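Local structure of lactate dehydrogenase, adjacent gene encodes predicted malate dehydrogenase (Cryptosporidium parvum, 4ND2) at residues E92-N97 / N307-V312; F157-F162 / S167-N172. The protein probably catalyses the NAD-dependent interconversion of (S)-lactate and pyruvate. All coordinates share one frame; numbering follows the deposited sequence.

Contact 1. Residues E92-N97 / N307-V312. With A3D (3-acetylpyridine adenine dinucleotide), chain C.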
loop_
_atom_site.group_PDB
_atom_site.type_symbol
_atom_site.label_atom_id
_atom_site.label_comp_id
_atom_site.label_asym_id
_atom_site.label_seq_id
_atom_site.Cartn_x
_atom_site.Cartn_y
_atom_site.Cartn_z
ATOM N N GLU A 92 -27.584 -11.781 24.770
ATOM C CA GLU A 92 -28.473 -10.796 25.397
ATOM C C GLU A 92 -29.136 -9.871 24.370
ATOM O O GLU A 92 -30.220 -9.344 24.616
ATOM C CB GLU A 92 -27.704 -9.955 26.416
ATOM C CG GLU A 92 -27.256 -10.728 27.647
ATOM C CD GLU A 92 -26.199 -9.995 28.451
ATOM O OE1 GLU A 92 -25.427 -10.670 29.166
ATOM O OE2 GLU A 92 -26.132 -8.747 28.369
ATOM N N LEU A 93 -28.481 -9.683 23.225
ATOM C CA LEU A 93 -28.993 -8.830 22.152
ATOM C C LEU A 93 -29.914 -9.570 21.176
ATOM O O LEU A 93 -30.384 -8.973 20.206
ATOM C CB LEU A 93 -27.821 -8.227 21.365
ATOM C CG LEU A 93 -26.728 -7.517 22.169
ATOM C CD1 LEU A 93 -25.582 -7.100 21.256
ATOM C CD2 LEU A 93 -27.298 -6.315 22.907
ATOM N N LEU A 94 -30.174 -10.852 21.436
ATOM C CA LEU A 94 -30.877 -11.729 20.495
ATOM C C LEU A 94 -32.203 -11.166 19.973
ATOM O O LEU A 94 -32.380 -11.015 18.766
ATOM C CB LEU A 94 -31.137 -13.094 21.147
ATOM C CG LEU A 94 -31.895 -14.143 20.332
ATOM C CD1 LEU A 94 -31.099 -14.547 19.102
ATOM C CD2 LEU A 94 -32.202 -15.355 21.198
ATOM N N PHE A 95 -33.127 -10.870 20.884
ATOM C CA PHE A 95 -34.497 -10.527 20.494
ATOM C C PHE A 95 -34.566 -9.205 19.733
ATOM O O PHE A 95 -35.231 -9.112 18.703
ATOM C CB PHE A 95 -35.425 -10.486 21.716
ATOM C CG PHE A 95 -35.538 -11.803 22.445
ATOM C CD1 PHE A 95 -35.324 -11.874 23.815
ATOM C CD2 PHE A 95 -35.856 -12.971 21.761
ATOM C CE1 PHE A 95 -35.427 -13.083 24.489
ATOM C CE2 PHE A 95 -35.961 -14.181 22.431
ATOM C CZ PHE A 95 -35.746 -14.237 23.795
ATOM N N GLY A 96 -33.870 -8.193 20.239
ATOM C CA GLY A 96 -33.857 -6.877 19.611
ATOM C C GLY A 96 -33.191 -6.863 18.245
ATOM O O GLY A 96 -33.710 -6.272 17.301
ATOM N N ASN A 97 -32.041 -7.519 18.129
ATOM C CA ASN A 97 -31.297 -7.502 16.867
ATOM C C ASN A 97 -31.923 -8.366 15.781
ATOM O O ASN A 97 -31.808 -8.048 14.598
ATOM C CB ASN A 97 -29.832 -7.877 17.099
ATOM C CG ASN A 97 -29.069 -6.787 17.830
ATOM O OD1 ASN A 97 -29.571 -5.675 18.010
ATOM N ND2 ASN A 97 -27.854 -7.098 18.253
ATOM N N ASN A 307 -27.510 -24.211 18.430
ATOM C CA ASN A 307 -28.888 -24.700 18.333
ATOM C C ASN A 307 -29.769 -24.231 19.490
ATOM O O ASN A 307 -30.948 -23.941 19.293
ATOM C CB ASN A 307 -28.916 -26.231 18.253
ATOM C CG ASN A 307 -28.431 -26.759 16.915
ATOM O OD1 ASN A 307 -28.610 -26.121 15.878
ATOM N ND2 ASN A 307 -27.826 -27.940 16.929
ATOM N N THR A 308 -29.198 -24.159 20.689
ATOM C CA THR A 308 -29.940 -23.720 21.871
ATOM C C THR A 308 -30.427 -22.273 21.724
ATOM O O THR A 308 -31.604 -21.986 21.943
ATOM C CB THR A 308 -29.088 -23.854 23.149
ATOM O OG1 THR A 308 -28.719 -25.227 23.332
ATOM C CG2 THR A 308 -29.855 -23.374 24.377
ATOM N N ILE A 309 -29.524 -21.375 21.341
ATOM C CA ILE A 309 -29.867 -19.960 21.176
ATOM C C ILE A 309 -30.812 -19.777 19.988
ATOM O O ILE A 309 -31.703 -18.925 20.019
ATOM C CB ILE A 309 -28.607 -19.082 21.009
ATOM C CG1 ILE A 309 -27.736 -19.170 22.267
ATOM C CG2 ILE A 309 -28.984 -17.624 20.765
ATOM C CD1 ILE A 309 -26.347 -18.596 22.095
ATOM N N SER A 310 -30.615 -20.586 18.950
ATOM C CA SER A 310 -31.488 -20.578 17.781
ATOM C C SER A 310 -32.928 -20.968 18.137
ATOM O O SER A 310 -33.882 -20.405 17.598
ATOM C CB SER A 310 -30.939 -21.525 16.712
ATOM O OG SER A 310 -31.740 -21.501 15.546
ATOM N N LYS A 311 -33.078 -21.934 19.043
ATOM C CA LYS A 311 -34.404 -22.384 19.479
ATOM C C LYS A 311 -35.090 -21.354 20.377
ATOM O O LYS A 311 -36.313 -21.207 20.336
ATOM C CB LYS A 311 -34.309 -23.740 20.182
ATOM C CG LYS A 311 -34.056 -24.891 19.219
ATOM C CD LYS A 311 -33.515 -26.123 19.926
ATOM C CE LYS A 311 -33.162 -27.216 18.928
ATOM N NZ LYS A 311 -32.391 -28.320 19.560
ATOM N N VAL A 312 -34.299 -20.643 21.179
ATOM C CA VAL A 312 -34.803 -19.523 21.973
ATOM C C VAL A 312 -35.398 -18.451 21.049
ATOM O O VAL A 312 -36.454 -17.888 21.345
ATOM C CB VAL A 312 -33.696 -18.904 22.859
ATOM C CG1 VAL A 312 -34.158 -17.594 23.491
ATOM C CG2 VAL A 312 -33.260 -19.885 23.941
HETATM P PA A3D C . -22.946 0.840 18.001
HETATM O O1A A3D C . -21.750 1.749 18.075
HETATM O O2A A3D C . -24.015 0.937 19.058
HETATM O O5B A3D C . -23.642 1.035 16.571
HETATM C C5B A3D C . -24.900 0.458 16.245
HETATM C C4B A3D C . -25.552 1.348 15.198
HETATM O O4B A3D C . -26.695 0.694 14.644
HETATM C C3B A3D C . -26.032 2.678 15.778
HETATM O O3B A3D C . -25.413 3.782 15.108
HETATM C C2B A3D C . -27.534 2.668 15.563
HETATM O O2B A3D C . -28.086 3.949 15.246
HETATM C C1B A3D C . -27.687 1.691 14.413
HETATM N N9A A3D C . -29.041 1.108 14.310
HETATM C C8A A3D C . -29.879 0.767 15.308
HETATM N N7A A3D C . -31.033 0.267 14.800
HETATM C C5A A3D C . -30.937 0.292 13.461
HETATM C C6A A3D C . -31.790 -0.087 12.318
HETATM N N6A A3D C . -33.026 -0.610 12.514
HETATM N N1A A3D C . -31.291 0.104 11.074
HETATM C C2A A3D C . -30.066 0.621 10.853
HETATM N N3A A3D C . -29.241 0.988 11.850
HETATM C C4A A3D C . -29.616 0.847 13.144
HETATM O O3 A3D C . -22.494 -0.711 17.951
HETATM P PN A3D C . -21.091 -1.252 17.358
HETATM O O1N A3D C . -20.029 -1.073 18.406
HETATM O O2N A3D C . -20.869 -0.697 15.977
HETATM O O5D A3D C . -21.418 -2.817 17.206
HETATM C C5D A3D C . -22.398 -3.230 16.258
HETATM C C4D A3D C . -22.748 -4.705 16.416
HETATM O O4D A3D C . -21.609 -5.515 16.101
HETATM C C3D A3D C . -23.171 -5.085 17.833
HETATM O O3D A3D C . -24.302 -5.954 17.782
HETATM C C2D A3D C . -21.985 -5.839 18.390
HETATM O O2D A3D C . -22.331 -6.817 19.374
HETATM C C1D A3D C . -21.443 -6.490 17.130
HETATM N N1N A3D C . -20.049 -6.919 17.234
HETATM C C2N A3D C . -19.737 -8.154 16.816
HETATM C C3N A3D C . -18.432 -8.621 16.889
HETATM C C7N A3D C . -18.082 -10.000 16.419
HETATM O O7N A3D C . -16.940 -10.383 16.568
HETATM C C8N A3D C . -19.115 -10.871 15.771
HETATM C C4N A3D C . -17.444 -7.789 17.399
HETATM C C5N A3D C . -17.789 -6.515 17.822
HETATM C C6N A3D C . -19.110 -6.100 17.731
#
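Leu94 reaches across to Ile309 and Val312, which lie one helical turn apart on the C-terminal helix. CG stands anti to the backbone N (chi1 179°), which carries the two methyls out from the first turn of helix 94-111. The fork of the leucine lets CD2 touch both partners: it lies 3.8 Å from Val312 CG1 and 4.0 Å from Ile309 CG2, and also rests on the carbonyl oxygen of Ile309. Being beta-branched, Ile309 and Val312 hold these methyls close to their own helix. The leucine crosses both at a slant. No hydrogen bond links the segments, and the contact is van der Waals only.

Phe95 meets Val312 differently, at roughly a right angle. Its CZ comes to 3.7 Å from Val312 CG1, the same methyl that Leu94 touches, while Val312 O lies in the ring plane, 3.9 Å from CE2. A large ring suits this outer position, since it spans the gap with its far end although its CB does not point at the partner helix.

Other side chains of 92-97 border the cofactor: Leu93, in the 3-10 segment just before the helix, brings CD1 to 3.8 Å from O2D of the dinucleotide, and Asn97 is hydrogen-bonded to Ser81, Ile82 and Asn122.

Helix 94-111 of the NAD-binding domain thus meets helix 293-314 of the C-terminal domain, with helix 124-135 completing the apolar cluster through Val126 and Met127.

Contact 2. Residues F157-F162 / S167-N172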
loop_
_atom_site.group_PDB
_atom_site.type_symbol
_atom_site.label_atom_id
_atom_site.label_comp_id
_atom_site.label_asym_id
_atom_site.label_seq_id
_atom_site.Cartn_x
_atom_site.Cartn_y
_atom_site.Cartn_z
ATOM N N PHE A 157 -1.927 -14.094 19.993
ATOM C CA PHE A 157 -1.499 -14.562 21.310
ATOM C C PHE A 157 -0.381 -15.600 21.205
ATOM O O PHE A 157 0.556 -15.579 21.996
ATOM C CB PHE A 157 -2.682 -15.126 22.105
ATOM C CG PHE A 157 -3.790 -14.129 22.357
ATOM C CD1 PHE A 157 -3.526 -12.766 22.483
ATOM C CD2 PHE A 157 -5.100 -14.562 22.492
ATOM C CE1 PHE A 157 -4.550 -11.863 22.719
ATOM C CE2 PHE A 157 -6.125 -13.661 22.737
ATOM C CZ PHE A 157 -5.850 -12.312 22.847
ATOM N N ILE A 158 -0.476 -16.487 20.220
ATOM C CA ILE A 158 0.595 -17.447 19.945
ATOM C C ILE A 158 1.862 -16.700 19.535
ATOM O O ILE A 158 2.950 -16.985 20.042
ATOM C CB ILE A 158 0.201 -18.439 18.831
ATOM C CG1 ILE A 158 -0.963 -19.320 19.293
ATOM C CG2 ILE A 158 1.395 -19.309 18.438
ATOM C CD1 ILE A 158 -1.734 -19.966 18.163
ATOM N N ALA A 159 1.706 -15.740 18.623
ATOM C CA ALA A 159 2.829 -14.946 18.121
ATOM C C ALA A 159 3.525 -14.167 19.231
ATOM O O ALA A 159 4.754 -14.062 19.246
ATOM C CB ALA A 159 2.354 -13.993 17.033
ATOM N N GLN A 160 2.736 -13.628 20.157
ATOM C CA GLN A 160 3.279 -12.864 21.281
ATOM C C GLN A 160 4.074 -13.745 22.247
ATOM O O GLN A 160 5.045 -13.281 22.848
ATOM C CB GLN A 160 2.166 -12.108 22.019
ATOM C CG GLN A 160 1.700 -10.869 21.263
ATOM C CD GLN A 160 0.498 -10.180 21.888
ATOM O OE1 GLN A 160 -0.373 -10.822 22.478
ATOM N NE2 GLN A 160 0.436 -8.863 21.742
ATOM N N HIS A 161 3.674 -15.007 22.395
ATOM C CA HIS A 161 4.443 -15.945 23.209
ATOM C C HIS A 161 5.827 -16.183 22.600
ATOM O O HIS A 161 6.839 -16.020 23.276
ATOM C CB HIS A 161 3.716 -17.283 23.380
ATOM C CG HIS A 161 4.554 -18.330 24.045
ATOM N ND1 HIS A 161 4.716 -18.395 25.412
ATOM C CD2 HIS A 161 5.312 -19.327 23.529
ATOM C CE1 HIS A 161 5.528 -19.394 25.710
ATOM N NE2 HIS A 161 5.903 -19.976 24.586
ATOM N N PHE A 162 5.860 -16.556 21.323
ATOM C CA PHE A 162 7.115 -16.890 20.640
ATOM C C PHE A 162 7.932 -15.674 20.192
ATOM O O PHE A 162 9.096 -15.817 19.823
ATOM C CB PHE A 162 6.844 -17.794 19.433
ATOM C CG PHE A 162 6.372 -19.171 19.803
ATOM C CD1 PHE A 162 7.255 -20.095 20.347
ATOM C CD2 PHE A 162 5.050 -19.548 19.606
ATOM C CE1 PHE A 162 6.825 -21.367 20.690
ATOM C CE2 PHE A 162 4.616 -20.818 19.944
ATOM C CZ PHE A 162 5.505 -21.730 20.488
ATOM N N SER A 167 1.665 -12.896 11.300
ATOM C CA SER A 167 1.353 -13.327 9.937
ATOM C C SER A 167 1.955 -14.697 9.600
ATOM O O SER A 167 1.472 -15.376 8.701
ATOM C CB SER A 167 1.825 -12.281 8.919
ATOM O OG SER A 167 1.107 -11.061 9.071
ATOM N N ASP A 168 2.999 -15.095 10.326
ATOM C CA ASP A 168 3.645 -16.395 10.120
ATOM C C ASP A 168 3.121 -17.494 11.052
ATOM O O ASP A 168 3.654 -18.605 11.064
ATOM C CB ASP A 168 5.161 -16.250 10.265
ATOM C CG ASP A 168 5.757 -15.339 9.208
ATOM O OD1 ASP A 168 5.371 -15.473 8.027
ATOM O OD2 ASP A 168 6.606 -14.490 9.555
ATOM N N VAL A 169 2.089 -17.180 11.831
ATOM C CA VAL A 169 1.377 -18.180 12.618
ATOM C C VAL A 169 0.107 -18.570 11.875
ATOM O O VAL A 169 -0.692 -17.705 11.503
ATOM C CB VAL A 169 0.992 -17.648 14.014
ATOM C CG1 VAL A 169 0.182 -18.689 14.782
ATOM C CG2 VAL A 169 2.237 -17.250 14.791
ATOM N N SER A 170 -0.066 -19.871 11.654
ATOM C CA SER A 170 -1.305 -20.417 11.113
ATOM C C SER A 170 -2.112 -20.975 12.278
ATOM O O SER A 170 -1.617 -21.819 13.028
ATOM C CB SER A 170 -1.009 -21.527 10.101
ATOM O OG SER A 170 -2.208 -22.094 9.590
ATOM N N ALA A 171 -3.341 -20.489 12.442
ATOM C CA ALA A 171 -4.206 -20.933 13.535
ATOM C C ALA A 171 -5.669 -20.606 13.238
ATOM O O ALA A 171 -5.982 -19.512 12.770
ATOM C CB ALA A 171 -3.777 -20.292 14.844
ATOM N N ASN A 172 -6.553 -21.564 13.512
ATOM C CA ASN A 172 -7.972 -21.414 13.232
ATOM C C ASN A 172 -8.815 -21.545 14.490
ATOM O O ASN A 172 -8.518 -22.360 15.367
ATOM C CB ASN A 172 -8.421 -22.460 12.211
ATOM C CG ASN A 172 -7.995 -22.111 10.799
ATOM O OD1 ASN A 172 -8.421 -21.093 10.250
ATOM N ND2 ASN A 172 -7.154 -22.948 10.206
#
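Ile158 and Ala159, on the last turns of helix 147-162, pack against Val169 and Ala171 in a helix-turn-strand unit: after the helix the chain reverses through a short connection, and strand 169-174 returns roughly antiparallel to it. This is part of the C-terminal domain of the lactate/malate dehydrogenase fold.

The contact between the two segments is wholly apolar. Val169 offers one methyl to each helix residue. Its CG1, placed anti to the backbone N (chi1 177°), lies 3.9 Å from Ile158 CG2, whereas CG2 meets Ala159 CB at 4.0 Å. A beta-branched residue suits this place because it favours extended backbone and spreads two methyls over adjoining helix positions. Alanine at 159 lets the backbones come close, with its CA 6.5 Å from that of Val169. Ile158 and Val169 cross at a slant, and the isoleucine also touches Val188, Val190 and Ile212, so sheet and helix both pack on it.

Polar groups work around this core. The carbonyl of Val169 accepts a hydrogen bond from Arg155 NE, and the strand backbone pairs with Ser189 through Ser170, whose CB is directed away from the helix, as suits a small polar residue. On a second subunit, Val254 N bonds to Asp168 OD2 and Gly191 O to Asn172 ND2.

Among the aromatic residues of the helix, His161 CD2 sits over the centre of the Phe162 ring, 3.6 Å above its plane, and Ile158 CG2 lies at the edge of that ring.

Two residues beyond Val169 on the chain, Ala171 receives the far end of the isoleucine: its CB lies 3.9 Å from Ile158 CD1.

In the fold
The two contacts lie far apart in one subunit, with centres 33 Å apart and nearest atoms about 19 Å apart, so they do not touch. Contact 1 joins residues from the two family domains, and the chain between its segments includes all of contact 2, which lies within the C-terminal domain alone. Their relation to the active site also differs. Contact 1 includes cofactor-pocket residues, and the Ile309 side chain is about 12 Å from bound pyruvate and about 7 Å from that of Arg90. Contact 2 is related to the site through helix 147-162, which also carries pyruvate-binding Arg153; the side chains of Ile158 and Arg153 are about 9 Å apart.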